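Local coordinates for sugar-binding transport ATP-binding protein (PDB 1V43), which probably binds and hydrolyses ATP as the nucleotide-binding subunit of an ABC transporter for sugars, at residues Lys115-Ile118 with Asp119-Arg123; Gly144-Arg147 with Gln148-Ala151; Lys175-Val178 with Ala179-Glu183; Asp201-Glu204 with Ala205-Gly209; Ser235-Val238 with Ala239-Gly243. One frame throughout, in Å; residues are numbered along the deposited sequence.

Overall arrangement
The five contacts are all local, within a helix or at its ends, and follow one another along the chain in numerical order. Contact 1, on helix 115-128, has its centre about 19 Å from that of contact 2, which opens helix 147-156. Contact 3 on helix 174-191 touches contact 2, and contact 4 on helix 202-208 touches contact 3, centres about 12 Å apart in each case. Contact 5, on helix 236-241, touches contact 4 with centres about 14 Å apart, its centre about 46 Å from that of contact 1. Contacts 2 to 5 thus link the signature-motif helix, past the mixed sheet, to the junction with the C-terminal domain, with 3 and 4 at the subunit interface.

Contact 1 (Lys115-Ile118 with Asp119-Arg123)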
loop_
_atom_site.group_PDB
_atom_site.type_symbol
_atom_site.label_atom_id
_atom_site.label_comp_id
_atom_site.label_asym_id
_atom_site.label_seq_id
_atom_site.Cartn_x
_atom_site.Cartn_y
_atom_site.Cartn_z
ATOM N N LYS A 115 -3.338 10.302 -44.624
ATOM C CA LYS A 115 -3.189 11.441 -43.720
ATOM C C LYS A 115 -4.515 11.933 -43.134
ATOM O O LYS A 115 -4.552 12.443 -42.014
ATOM C CB LYS A 115 -2.491 12.601 -44.442
ATOM C CG LYS A 115 -1.081 12.284 -44.927
ATOM C CD LYS A 115 -0.432 13.492 -45.588
ATOM C CE LYS A 115 0.970 13.171 -46.079
ATOM N NZ LYS A 115 1.623 14.356 -46.707
ATOM N N ASP A 116 -5.596 11.763 -43.889
ATOM C CA ASP A 116 -6.926 12.204 -43.471
ATOM C C ASP A 116 -7.619 11.201 -42.554
ATOM O O ASP A 116 -8.554 11.544 -41.826
ATOM C CB ASP A 116 -7.778 12.452 -44.713
ATOM C CG ASP A 116 -7.041 13.262 -45.763
ATOM O OD1 ASP A 116 -6.797 14.463 -45.522
ATOM O OD2 ASP A 116 -6.686 12.693 -46.819
ATOM N N GLU A 117 -7.166 9.955 -42.608
ATOM C CA GLU A 117 -7.720 8.909 -41.763
ATOM C C GLU A 117 -6.962 9.031 -40.447
ATOM O O GLU A 117 -7.532 8.900 -39.365
ATOM C CB GLU A 117 -7.475 7.534 -42.397
ATOM C CG GLU A 117 -8.116 6.370 -41.656
ATOM C CD GLU A 117 -9.629 6.489 -41.582
ATOM O OE1 GLU A 117 -10.267 6.629 -42.648
ATOM O OE2 GLU A 117 -10.183 6.439 -40.461
ATOM N N ILE A 118 -5.667 9.304 -40.567
ATOM C CA ILE A 118 -4.792 9.467 -39.418
ATOM C C ILE A 118 -5.271 10.604 -38.536
ATOM O O ILE A 118 -5.211 10.512 -37.308
ATOM C CB ILE A 118 -3.347 9.780 -39.853
ATOM C CG1 ILE A 118 -2.773 8.597 -40.620
ATOM C CG2 ILE A 118 -2.478 10.093 -38.634
ATOM C CD1 ILE A 118 -1.326 8.778 -41.015
ATOM N N ASP A 119 -5.749 11.679 -39.158
ATOM C CA ASP A 119 -6.212 12.820 -38.389
ATOM C C ASP A 119 -7.517 12.541 -37.664
ATOM O O ASP A 119 -7.711 13.010 -36.544
ATOM C CB ASP A 119 -6.388 14.048 -39.267
ATOM C CG ASP A 119 -6.538 15.321 -38.444
ATOM O OD1 ASP A 119 -5.517 15.814 -37.917
ATOM O OD2 ASP A 119 -7.672 15.812 -38.306
ATOM N N LYS A 120 -8.415 11.791 -38.298
ATOM C CA LYS A 120 -9.690 11.466 -37.667
ATOM C C LYS A 120 -9.488 10.598 -36.417
ATOM O O LYS A 120 -10.092 10.856 -35.377
ATOM C CB LYS A 120 -10.608 10.717 -38.636
ATOM C CG LYS A 120 -11.944 10.345 -38.006
ATOM C CD LYS A 120 -12.786 9.457 -38.900
ATOM C CE LYS A 120 -14.172 9.239 -38.295
ATOM N NZ LYS A 120 -14.126 8.628 -36.936
ATOM N N ARG A 121 -8.642 9.575 -36.533
ATOM C CA ARG A 121 -8.353 8.658 -35.428
ATOM C C ARG A 121 -7.632 9.348 -34.267
ATOM O O ARG A 121 -8.000 9.149 -33.099
ATOM C CB ARG A 121 -7.498 7.489 -35.926
ATOM C CG ARG A 121 -8.132 6.697 -37.049
ATOM C CD ARG A 121 -7.094 5.839 -37.757
ATOM N NE ARG A 121 -6.987 4.495 -37.199
ATOM C CZ ARG A 121 -7.939 3.571 -37.300
ATOM N NH1 ARG A 121 -9.071 3.846 -37.939
ATOM N NH2 ARG A 121 -7.757 2.370 -36.768
ATOM N N VAL A 122 -6.604 10.141 -34.583
ATOM C CA VAL A 122 -5.856 10.865 -33.552
ATOM C C VAL A 122 -6.813 11.743 -32.745
ATOM O O VAL A 122 -6.776 11.726 -31.524
ATOM C CB VAL A 122 -4.717 11.736 -34.164
ATOM C CG1 VAL A 122 -4.086 12.628 -33.097
ATOM C CG2 VAL A 122 -3.643 10.840 -34.735
ATOM N N ARG A 123 -7.686 12.476 -33.432
ATOM C CA ARG A 123 -8.674 13.335 -32.775
ATOM C C ARG A 123 -9.575 12.489 -31.871
ATOM O O ARG A 123 -9.837 12.847 -30.717
ATOM C CB ARG A 123 -9.542 14.059 -33.817
ATOM C CG ARG A 123 -8.857 15.238 -34.532
ATOM C CD ARG A 123 -9.702 15.763 -35.712
ATOM N NE ARG A 123 -9.124 16.953 -36.335
ATOM C CZ ARG A 123 -9.505 18.204 -36.077
ATOM N NH1 ARG A 123 -10.477 18.444 -35.208
ATOM N NH2 ARG A 123 -8.908 19.220 -36.682
#
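The guanidinium of Arg121 receives Glu117 at its edge, near its own plane: NH1 lies 3.8 Å from Glu117 OE2, a long salt bridge, with the carboxylate turned 69° from the guanidinium plane. The pair illustrates the i to i+4 spacing of an alpha helix, here helix 115-128 at the surface of the ATP-binding cassette. The stronger partner of Arg121 is Glu159, so Glu117 adds a looser second negative charge. A second flat pair, Asp119 with Arg123, lies two residues further along. Arg123 NE donates to Asp119 OD2 at 2.7 Å, meeting the oxygen on its syn side and nearly in the guanidinium plane, while Asp119 OD1 is bonded to Tyr101 of helix 100-105. Glu117 reaches its arginine because its CG lies anti to the backbone N (chi1 -175°) and the chain then bends at chi2, bringing the carboxylate round towards the next turn. Arg121 in turn lays its aliphatic part over the backbone, CG coming to 3.3 Å from Glu117 O. That oxygen accepts the amide N of Arg121 at 3.1 Å, and Val122 N likewise bonds to Ile118 O. On the apolar side, Ile118 and Val122 both rest on Ala105, which fastens this helix to helix 100-105. There the two side chains meet through their branches, Ile118 CG2 lying 4.1 Å from Val122 CG2.

Contact 2 (Gly144-Arg147 with Gln148-Ala151)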
loop_
_atom_site.group_PDB
_atom_site.type_symbol
_atom_site.label_atom_id
_atom_site.label_comp_id
_atom_site.label_asym_id
_atom_site.label_seq_id
_atom_site.Cartn_x
_atom_site.Cartn_y
_atom_site.Cartn_z
ATOM N N GLY A 144 0.618 20.123 -18.825
ATOM C CA GLY A 144 -0.820 20.288 -18.675
ATOM C C GLY A 144 -1.628 18.998 -18.726
ATOM O O GLY A 144 -2.857 19.021 -18.627
ATOM N N GLY A 145 -0.944 17.869 -18.880
ATOM C CA GLY A 145 -1.640 16.599 -18.935
ATOM C C GLY A 145 -0.816 15.472 -18.347
ATOM O O GLY A 145 -0.150 15.641 -17.321
ATOM N N GLN A 146 -0.866 14.313 -18.995
ATOM C CA GLN A 146 -0.118 13.151 -18.542
ATOM C C GLN A 146 0.462 12.415 -19.741
ATOM O O GLN A 146 -0.236 12.152 -20.724
ATOM C CB GLN A 146 -1.030 12.207 -17.748
ATOM C CG GLN A 146 -1.826 12.904 -16.657
ATOM C CD GLN A 146 -2.761 11.975 -15.898
ATOM O OE1 GLN A 146 -3.574 11.257 -16.487
ATOM N NE2 GLN A 146 -2.656 11.994 -14.575
ATOM N N ARG A 147 1.751 12.100 -19.662
ATOM C CA ARG A 147 2.427 11.372 -20.721
ATOM C C ARG A 147 1.842 9.965 -20.673
ATOM O O ARG A 147 1.941 9.196 -21.631
ATOM C CB ARG A 147 3.936 11.323 -20.450
ATOM C CG ARG A 147 4.826 11.151 -21.692
ATOM C CD ARG A 147 4.478 9.915 -22.518
ATOM N NE ARG A 147 5.382 9.747 -23.656
ATOM C CZ ARG A 147 5.221 8.847 -24.624
ATOM N NH1 ARG A 147 4.182 8.022 -24.604
ATOM N NH2 ARG A 147 6.104 8.767 -25.610
ATOM N N GLN A 148 1.233 9.633 -19.538
ATOM C CA GLN A 148 0.624 8.321 -19.370
ATOM C C GLN A 148 -0.560 8.212 -20.326
ATOM O O GLN A 148 -0.671 7.261 -21.102
ATOM C CB GLN A 148 0.145 8.138 -17.931
ATOM C CG GLN A 148 -0.248 6.703 -17.603
ATOM C CD GLN A 148 0.892 5.717 -17.795
ATOM O OE1 GLN A 148 1.960 5.863 -17.194
ATOM N NE2 GLN A 148 0.671 4.706 -18.635
ATOM N N ARG A 149 -1.427 9.215 -20.273
ATOM C CA ARG A 149 -2.608 9.260 -21.118
ATOM C C ARG A 149 -2.252 9.201 -22.602
ATOM O O ARG A 149 -2.986 8.610 -23.398
ATOM C CB ARG A 149 -3.400 10.529 -20.805
ATOM C CG ARG A 149 -3.654 10.711 -19.318
ATOM C CD ARG A 149 -5.133 10.768 -18.957
ATOM N NE ARG A 149 -5.775 11.989 -19.431
ATOM C CZ ARG A 149 -5.509 13.204 -18.964
ATOM N NH1 ARG A 149 -4.610 13.365 -18.004
ATOM N NH2 ARG A 149 -6.139 14.263 -19.460
ATOM N N VAL A 150 -1.120 9.796 -22.973
ATOM C CA VAL A 150 -0.686 9.805 -24.367
ATOM C C VAL A 150 -0.351 8.399 -24.824
ATOM O O VAL A 150 -0.676 8.004 -25.944
ATOM C CB VAL A 150 0.567 10.694 -24.574
ATOM C CG1 VAL A 150 0.980 10.674 -26.050
ATOM C CG2 VAL A 150 0.284 12.120 -24.106
ATOM N N ALA A 151 0.310 7.647 -23.950
ATOM C CA ALA A 151 0.688 6.271 -24.257
ATOM C C ALA A 151 -0.552 5.422 -24.525
ATOM O O ALA A 151 -0.562 4.583 -25.429
ATOM C CB ALA A 151 1.501 5.671 -23.084
#
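Gln146 and Arg149 supply the polar side-chain contact here. Arg149 NH1 donates to Gln146 OE1 at 2.8 Å, with the oxygen at the guanidinium edge and the amide plane turned 64° from it, although OE1 is crowded in the model and its place is less certain. Gln146 ends the LSGGQ signature motif of ABC ATPases and occupies the N-cap position of helix 147-156. Among backbone bonds, Val150 N reaches Gln146 O only weakly at 3.4 Å, whereas Ala151 N bonds to Arg147 O at 3.2 Å. Contacts without hydrogen bonds complete the turn: Arg147, bent at chi2 (-56°), brings NH1 to 3.9 Å from Ala151 CB, which lies at the guanidinium edge, and Val150 CG2 rests 3.4 Å from Gln146 O. Bends at chi2 and chi3 fold Arg149 back towards the motif, and its NE and NH2 are held by the carbonyl oxygens of Leu129 and Gln130. With an alanine here, the carbonyls of Leu129 and Gln130 would probably lose these guanidinium donors, and Gln146 a partner. Around this turn, Gln146, Gln148 and Arg149 all pack on helix 174-191, while Val150 leans on helix 100-105.

Contact 3 (Lys175-Val178 with Ala179-Glu183)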
loop_
_atom_site.group_PDB
_atom_site.type_symbol
_atom_site.label_atom_id
_atom_site.label_comp_id
_atom_site.label_asym_id
_atom_site.label_seq_id
_atom_site.Cartn_x
_atom_site.Cartn_y
_atom_site.Cartn_z
ATOM N N LYS A 175 -0.877 8.218 -5.688
ATOM C CA LYS A 175 -2.030 9.042 -6.047
ATOM C C LYS A 175 -2.316 9.053 -7.557
ATOM O O LYS A 175 -3.477 8.960 -7.990
ATOM C CB LYS A 175 -1.819 10.466 -5.525
ATOM C CG LYS A 175 -2.954 11.454 -5.780
ATOM C CD LYS A 175 -2.544 12.841 -5.253
ATOM C CE LYS A 175 -3.520 13.931 -5.649
ATOM N NZ LYS A 175 -3.168 15.246 -5.037
ATOM N N LEU A 176 -1.267 9.164 -8.360
ATOM C CA LEU A 176 -1.445 9.168 -9.804
ATOM C C LEU A 176 -1.815 7.768 -10.287
ATOM O O LEU A 176 -2.551 7.612 -11.251
ATOM C CB LEU A 176 -0.171 9.636 -10.501
ATOM C CG LEU A 176 -0.169 9.559 -12.032
ATOM C CD1 LEU A 176 -1.264 10.453 -12.622
ATOM C CD2 LEU A 176 1.205 9.978 -12.549
ATOM N N ARG A 177 -1.312 6.745 -9.610
ATOM C CA ARG A 177 -1.619 5.387 -10.020
ATOM C C ARG A 177 -3.128 5.137 -9.933
ATOM O O ARG A 177 -3.725 4.629 -10.884
ATOM C CB ARG A 177 -0.836 4.380 -9.169
ATOM C CG ARG A 177 -0.861 2.970 -9.725
ATOM C CD ARG A 177 0.280 2.105 -9.200
ATOM N NE ARG A 177 0.170 0.739 -9.713
ATOM C CZ ARG A 177 1.077 -0.212 -9.537
ATOM N NH1 ARG A 177 2.180 0.041 -8.855
ATOM N NH2 ARG A 177 0.874 -1.423 -10.040
ATOM N N VAL A 178 -3.753 5.523 -8.819
ATOM C CA VAL A 178 -5.185 5.322 -8.659
ATOM C C VAL A 178 -5.958 6.060 -9.742
ATOM O O VAL A 178 -6.909 5.519 -10.312
ATOM C CB VAL A 178 -5.679 5.767 -7.250
ATOM C CG1 VAL A 178 -7.197 5.891 -7.239
ATOM C CG2 VAL A 178 -5.280 4.718 -6.205
ATOM N N ALA A 179 -5.545 7.294 -10.029
ATOM C CA ALA A 179 -6.190 8.087 -11.070
ATOM C C ALA A 179 -6.084 7.373 -12.431
ATOM O O ALA A 179 -7.030 7.379 -13.212
ATOM C CB ALA A 179 -5.550 9.485 -11.142
ATOM N N MET A 180 -4.932 6.767 -12.710
ATOM C CA MET A 180 -4.737 6.038 -13.965
ATOM C C MET A 180 -5.600 4.752 -14.028
ATOM O O MET A 180 -6.184 4.449 -15.072
ATOM C CB MET A 180 -3.258 5.680 -14.163
ATOM C CG MET A 180 -2.371 6.819 -14.674
ATOM S SD MET A 180 -3.098 7.798 -16.033
ATOM C CE MET A 180 -3.307 6.552 -17.278
ATOM N N ARG A 181 -5.678 4.002 -12.927
ATOM C CA ARG A 181 -6.502 2.789 -12.893
ATOM C C ARG A 181 -7.913 3.148 -13.322
ATOM O O ARG A 181 -8.469 2.536 -14.233
ATOM C CB ARG A 181 -6.551 2.195 -11.488
ATOM C CG ARG A 181 -5.258 1.539 -11.051
ATOM C CD ARG A 181 -5.283 1.185 -9.593
ATOM N NE ARG A 181 -3.967 0.766 -9.138
ATOM C CZ ARG A 181 -3.597 0.771 -7.863
ATOM N NH1 ARG A 181 -4.453 1.175 -6.927
ATOM N NH2 ARG A 181 -2.372 0.396 -7.522
ATOM N N ALA A 182 -8.481 4.157 -12.667
ATOM C CA ALA A 182 -9.826 4.609 -12.983
ATOM C C ALA A 182 -9.924 5.067 -14.432
ATOM O O ALA A 182 -10.875 4.729 -15.132
ATOM C CB ALA A 182 -10.237 5.745 -12.047
ATOM N N GLU A 183 -8.958 5.864 -14.871
ATOM C CA GLU A 183 -8.943 6.360 -16.245
ATOM C C GLU A 183 -8.958 5.185 -17.245
ATOM O O GLU A 183 -9.811 5.109 -18.110
ATOM C CB GLU A 183 -7.691 7.213 -16.452
ATOM C CG GLU A 183 -7.526 7.791 -17.843
ATOM C CD GLU A 183 -8.664 8.700 -18.235
ATOM O OE1 GLU A 183 -9.361 9.204 -17.324
ATOM O OE2 GLU A 183 -8.856 8.923 -19.454
#
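Successive i to i+4 bonds carry the backbone from Leu176 to Ala182, Met180 N to Leu176 O and Arg181 N to Arg177 O both measuring 2.9 Å, while Ala182 N meets Val178 O almost straight (177°). This is the crossover helix 174-191 of a beta-alpha-beta unit, joining the parallel strands 162-166 and 194-199 of the P-loop ATPase core. Its main side-chain pair is Arg177 with Arg181, one turn apart. Arg177 NE lies at the edge of the Arg181 guanidinium, 3.4 Å from its NH2, with the two planes 60° apart. The approach of two cations is probably offset by the carboxylate they share: the NE atoms of both form salt bridges with Glu204 OE1. Arg177 starts with CG anti to its own N (chi1 -167°), whereas Arg181 starts anti to the carbonyl carbon, and these different departures let both extended chains converge. A separate, apolar face of the helix bears Leu176 and Met180, Leu176 CD1 touching Met180 CG at 4.3 Å and both packing on Gln146. Val178 and Ala182 pack against Glu318 and Phe316 of the second subunit. Beside that interface, Val178 CG2 touches Arg181 NH1 at 3.7 Å.

Contact 4 (Asp201-Glu204 with Ala205-Gly209)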
loop_
_atom_site.group_PDB
_atom_site.type_symbol
_atom_site.label_atom_id
_atom_site.label_comp_id
_atom_site.label_asym_id
_atom_site.label_seq_id
_atom_site.Cartn_x
_atom_site.Cartn_y
_atom_site.Cartn_z
ATOM N N ASP A 201 -0.028 -6.697 -8.559
ATOM C CA ASP A 201 -0.647 -5.845 -7.533
ATOM C C ASP A 201 -2.138 -6.176 -7.316
ATOM O O ASP A 201 -3.000 -5.756 -8.107
ATOM C CB ASP A 201 -0.496 -4.378 -7.967
ATOM C CG ASP A 201 -0.859 -3.393 -6.870
ATOM O OD1 ASP A 201 -1.947 -3.515 -6.267
ATOM O OD2 ASP A 201 -0.052 -2.476 -6.626
ATOM N N GLN A 202 -2.437 -6.902 -6.239
ATOM C CA GLN A 202 -3.811 -7.304 -5.942
ATOM C C GLN A 202 -4.816 -6.142 -5.851
ATOM O O GLN A 202 -5.927 -6.261 -6.359
ATOM C CB GLN A 202 -3.853 -8.172 -4.666
ATOM C CG GLN A 202 -3.301 -7.516 -3.392
ATOM C CD GLN A 202 -4.380 -6.896 -2.514
ATOM O OE1 GLN A 202 -5.572 -7.156 -2.682
ATOM N NE2 GLN A 202 -3.959 -6.084 -1.556
ATOM N N VAL A 203 -4.451 -5.024 -5.225
ATOM C CA VAL A 203 -5.393 -3.897 -5.157
ATOM C C VAL A 203 -5.739 -3.386 -6.561
ATOM O O VAL A 203 -6.894 -3.057 -6.843
ATOM C CB VAL A 203 -4.846 -2.708 -4.330
ATOM C CG1 VAL A 203 -5.708 -1.461 -4.575
ATOM C CG2 VAL A 203 -4.859 -3.062 -2.823
ATOM N N GLU A 204 -4.742 -3.324 -7.439
ATOM C CA GLU A 204 -4.961 -2.852 -8.810
ATOM C C GLU A 204 -5.854 -3.857 -9.539
ATOM O O GLU A 204 -6.775 -3.485 -10.256
ATOM C CB GLU A 204 -3.619 -2.704 -9.534
ATOM C CG GLU A 204 -3.690 -2.116 -10.950
ATOM C CD GLU A 204 -2.358 -1.490 -11.372
ATOM O OE1 GLU A 204 -1.922 -0.544 -10.687
ATOM O OE2 GLU A 204 -1.752 -1.933 -12.373
ATOM N N ALA A 205 -5.581 -5.137 -9.335
ATOM C CA ALA A 205 -6.379 -6.174 -9.968
ATOM C C ALA A 205 -7.858 -6.042 -9.560
ATOM O O ALA A 205 -8.731 -6.024 -10.411
ATOM C CB ALA A 205 -5.832 -7.542 -9.594
ATOM N N MET A 206 -8.124 -5.930 -8.260
ATOM C CA MET A 206 -9.488 -5.797 -7.752
ATOM C C MET A 206 -10.175 -4.546 -8.274
ATOM O O MET A 206 -11.392 -4.510 -8.436
ATOM C CB MET A 206 -9.475 -5.760 -6.223
ATOM C CG MET A 206 -9.134 -7.091 -5.556
ATOM S SD MET A 206 -10.475 -8.266 -5.748
ATOM C CE MET A 206 -11.548 -7.777 -4.411
ATOM N N THR A 207 -9.386 -3.513 -8.532
ATOM C CA THR A 207 -9.900 -2.238 -9.028
ATOM C C THR A 207 -10.255 -2.268 -10.500
ATOM O O THR A 207 -11.235 -1.653 -10.929
ATOM C CB THR A 207 -8.865 -1.112 -8.896
ATOM O OG1 THR A 207 -8.405 -1.024 -7.542
ATOM C CG2 THR A 207 -9.472 0.201 -9.338
ATOM N N MET A 208 -9.466 -2.984 -11.284
ATOM C CA MET A 208 -9.702 -2.968 -12.713
ATOM C C MET A 208 -10.385 -4.132 -13.431
ATOM O O MET A 208 -11.090 -3.920 -14.416
ATOM C CB MET A 208 -8.371 -2.646 -13.388
ATOM C CG MET A 208 -7.850 -1.246 -12.996
ATOM S SD MET A 208 -6.200 -1.004 -13.599
ATOM C CE MET A 208 -6.597 -0.055 -15.100
ATOM N N GLY A 209 -10.202 -5.350 -12.946
ATOM C CA GLY A 209 -10.795 -6.473 -13.649
ATOM C C GLY A 209 -12.268 -6.777 -13.460
ATOM O O GLY A 209 -12.800 -6.688 -12.353
#
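Thr207 turns its hydroxyl back along helix 202-208 onto the carbonyl of Val203, OG1 donating to Val203 O at 2.6 Å. With OG1 anti to the carbonyl carbon of its own residue (chi1 -54°), the hydroxyl lies beside the backbone N, and both donors address the same acceptor: Thr207 N reaches Val203 O at 3.0 Å from the opposite face of the carbonyl plane. The side chains of Val203 and Thr207 cross obliquely, Val203 CG1 standing 4.0 Å from Thr207 OG1, and both pack on Leu320 of the second subunit. A valine in place of Thr207 would probably cost Val203 O its hydroxyl donor and leave the turn less firmly pinned. Glu204 and Met208, by contrast, run side by side and point the same way, Glu204 CG lying 3.8 Å from Met208 SD. Beyond that apolar stem the Glu204 carboxylate is engaged at both oxygens, OE1 by Arg177 and Arg181 and OE2 by the hydroxyl of Tyr197. At the N-terminal end of the helix Asp201 acts as N-cap, its OD1 accepting Glu204 N at 3.0 Å (159°) from above the carboxylate plane. The cap follows the loop that in ABC ATPases carries the switch histidine, and its side chain lies about 8 Å from that of the ATP-binding Lys50. Chemically, two arginines and a tyrosine bonded to the Glu204 carboxylate would tend to keep it ionised, while the hydroxyl of Thr207 donates to the backbone of the preceding turn.

Contact 5 (Ser235-Val238 with Ala239-Gly243); sequences SVFV and ATFIG
Val236 O takes the amide of Thr240 at 2.9 Å, nearly along the C=O axis, and has Thr240 OG1 close by at 3.1 Å, although the proton of that hydroxyl is not settled on it. The hydroxyl sits in the cleft flanked by its own N and C (chi1 62°), and there it also meets a water at 2.7 Å. The water donates to Phe237 O, so Thr240 is tied to the preceding turn directly and through solvent. The same water stands 3.3 Å over one face of the Phe237 ring, towards its rim, and at the edge of Phe241 in that ring's plane. The two phenylalanines point the same way, their planes only 19° apart but displaced along one another with little overlap, with centroids 5.4 Å apart. Contact is made at the ring margins, Phe237 CZ to Phe241 CD1 at 3.7 Å. Further on, Phe241 N reaches Val238 O, an i to i+3 bond. Phe237 and Val238 pack on strands 211-216 and 219-224, Val236 and Ala239 meet Phe363 of the C-terminal sheet, and Phe241 touches Pro45 of the P-loop: a helix at the junction of ATPase core and OB-type domain, as in MalK-like transporters.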
loop_
_atom_site.group_PDB
_atom_site.type_symbol
_atom_site.label_atom_id
_atom_site.label_comp_id
_atom_site.label_asym_id
_atom_site.label_seq_id
_atom_site.Cartn_x
_atom_site.Cartn_y
_atom_site.Cartn_z
ATOM N N SER A 235 -8.863 -21.576 -2.597
ATOM C CA SER A 235 -7.655 -22.157 -2.014
ATOM C C SER A 235 -6.910 -21.180 -1.106
ATOM O O SER A 235 -7.192 -19.984 -1.096
ATOM C CB SER A 235 -6.720 -22.621 -3.124
ATOM O OG SER A 235 -6.367 -21.521 -3.943
ATOM N N VAL A 236 -5.955 -21.696 -0.341
ATOM C CA VAL A 236 -5.171 -20.855 0.558
ATOM C C VAL A 236 -4.407 -19.791 -0.236
ATOM O O VAL A 236 -4.432 -18.610 0.121
ATOM C CB VAL A 236 -4.159 -21.690 1.376
ATOM C CG1 VAL A 236 -3.277 -20.771 2.211
ATOM C CG2 VAL A 236 -4.903 -22.662 2.282
ATOM N N PHE A 237 -3.747 -20.203 -1.321
ATOM C CA PHE A 237 -2.990 -19.250 -2.119
ATOM C C PHE A 237 -3.816 -18.044 -2.578
ATOM O O PHE A 237 -3.374 -16.903 -2.427
ATOM C CB PHE A 237 -2.343 -19.903 -3.346
ATOM C CG PHE A 237 -1.371 -18.992 -4.040
ATOM C CD1 PHE A 237 -0.068 -18.865 -3.576
ATOM C CD2 PHE A 237 -1.790 -18.172 -5.080
ATOM C CE1 PHE A 237 0.802 -17.937 -4.131
ATOM C CE2 PHE A 237 -0.927 -17.239 -5.642
ATOM C CZ PHE A 237 0.373 -17.121 -5.164
ATOM N N VAL A 238 -4.996 -18.294 -3.144
ATOM C CA VAL A 238 -5.863 -17.207 -3.598
ATOM C C VAL A 238 -6.381 -16.417 -2.385
ATOM O O VAL A 238 -6.445 -15.187 -2.410
ATOM C CB VAL A 238 -7.097 -17.742 -4.411
ATOM C CG1 VAL A 238 -8.015 -16.595 -4.754
ATOM C CG2 VAL A 238 -6.636 -18.441 -5.724
ATOM N N ALA A 239 -6.751 -17.129 -1.326
ATOM C CA ALA A 239 -7.271 -16.478 -0.134
ATOM C C ALA A 239 -6.283 -15.473 0.445
ATOM O O ALA A 239 -6.688 -14.431 0.944
ATOM C CB ALA A 239 -7.622 -17.514 0.934
ATOM N N THR A 240 -4.989 -15.779 0.362
ATOM C CA THR A 240 -3.976 -14.897 0.934
ATOM C C THR A 240 -3.274 -13.962 -0.041
ATOM O O THR A 240 -2.429 -13.172 0.373
ATOM C CB THR A 240 -2.894 -15.714 1.697
ATOM O OG1 THR A 240 -2.219 -16.586 0.783
ATOM C CG2 THR A 240 -3.529 -16.555 2.806
ATOM N N PHE A 241 -3.610 -14.035 -1.326
ATOM C CA PHE A 241 -2.954 -13.166 -2.297
ATOM C C PHE A 241 -3.752 -11.886 -2.540
ATOM O O PHE A 241 -3.231 -10.901 -3.068
ATOM C CB PHE A 241 -2.729 -13.895 -3.627
ATOM C CG PHE A 241 -1.613 -13.313 -4.448
ATOM C CD1 PHE A 241 -0.280 -13.616 -4.154
ATOM C CD2 PHE A 241 -1.887 -12.419 -5.476
ATOM C CE1 PHE A 241 0.754 -13.029 -4.869
ATOM C CE2 PHE A 241 -0.869 -11.830 -6.193
ATOM C CZ PHE A 241 0.458 -12.130 -5.896
ATOM N N ILE A 242 -5.007 -11.897 -2.127
ATOM C CA ILE A 242 -5.868 -10.740 -2.309
ATOM C C ILE A 242 -6.414 -10.281 -0.967
ATOM O O ILE A 242 -6.991 -11.069 -0.228
ATOM C CB ILE A 242 -7.045 -11.077 -3.237
ATOM C CG1 ILE A 242 -6.517 -11.535 -4.597
ATOM C CG2 ILE A 242 -7.960 -9.866 -3.376
ATOM C CD1 ILE A 242 -7.578 -11.955 -5.556
ATOM N N GLY A 243 -6.244 -8.998 -0.670
ATOM C CA GLY A 243 -6.715 -8.458 0.593
ATOM C C GLY A 243 -5.560 -8.393 1.571
ATOM O O GLY A 243 -5.028 -9.429 1.988
HETATM O O HOH W 1 -1.015 -16.371 -1.643
#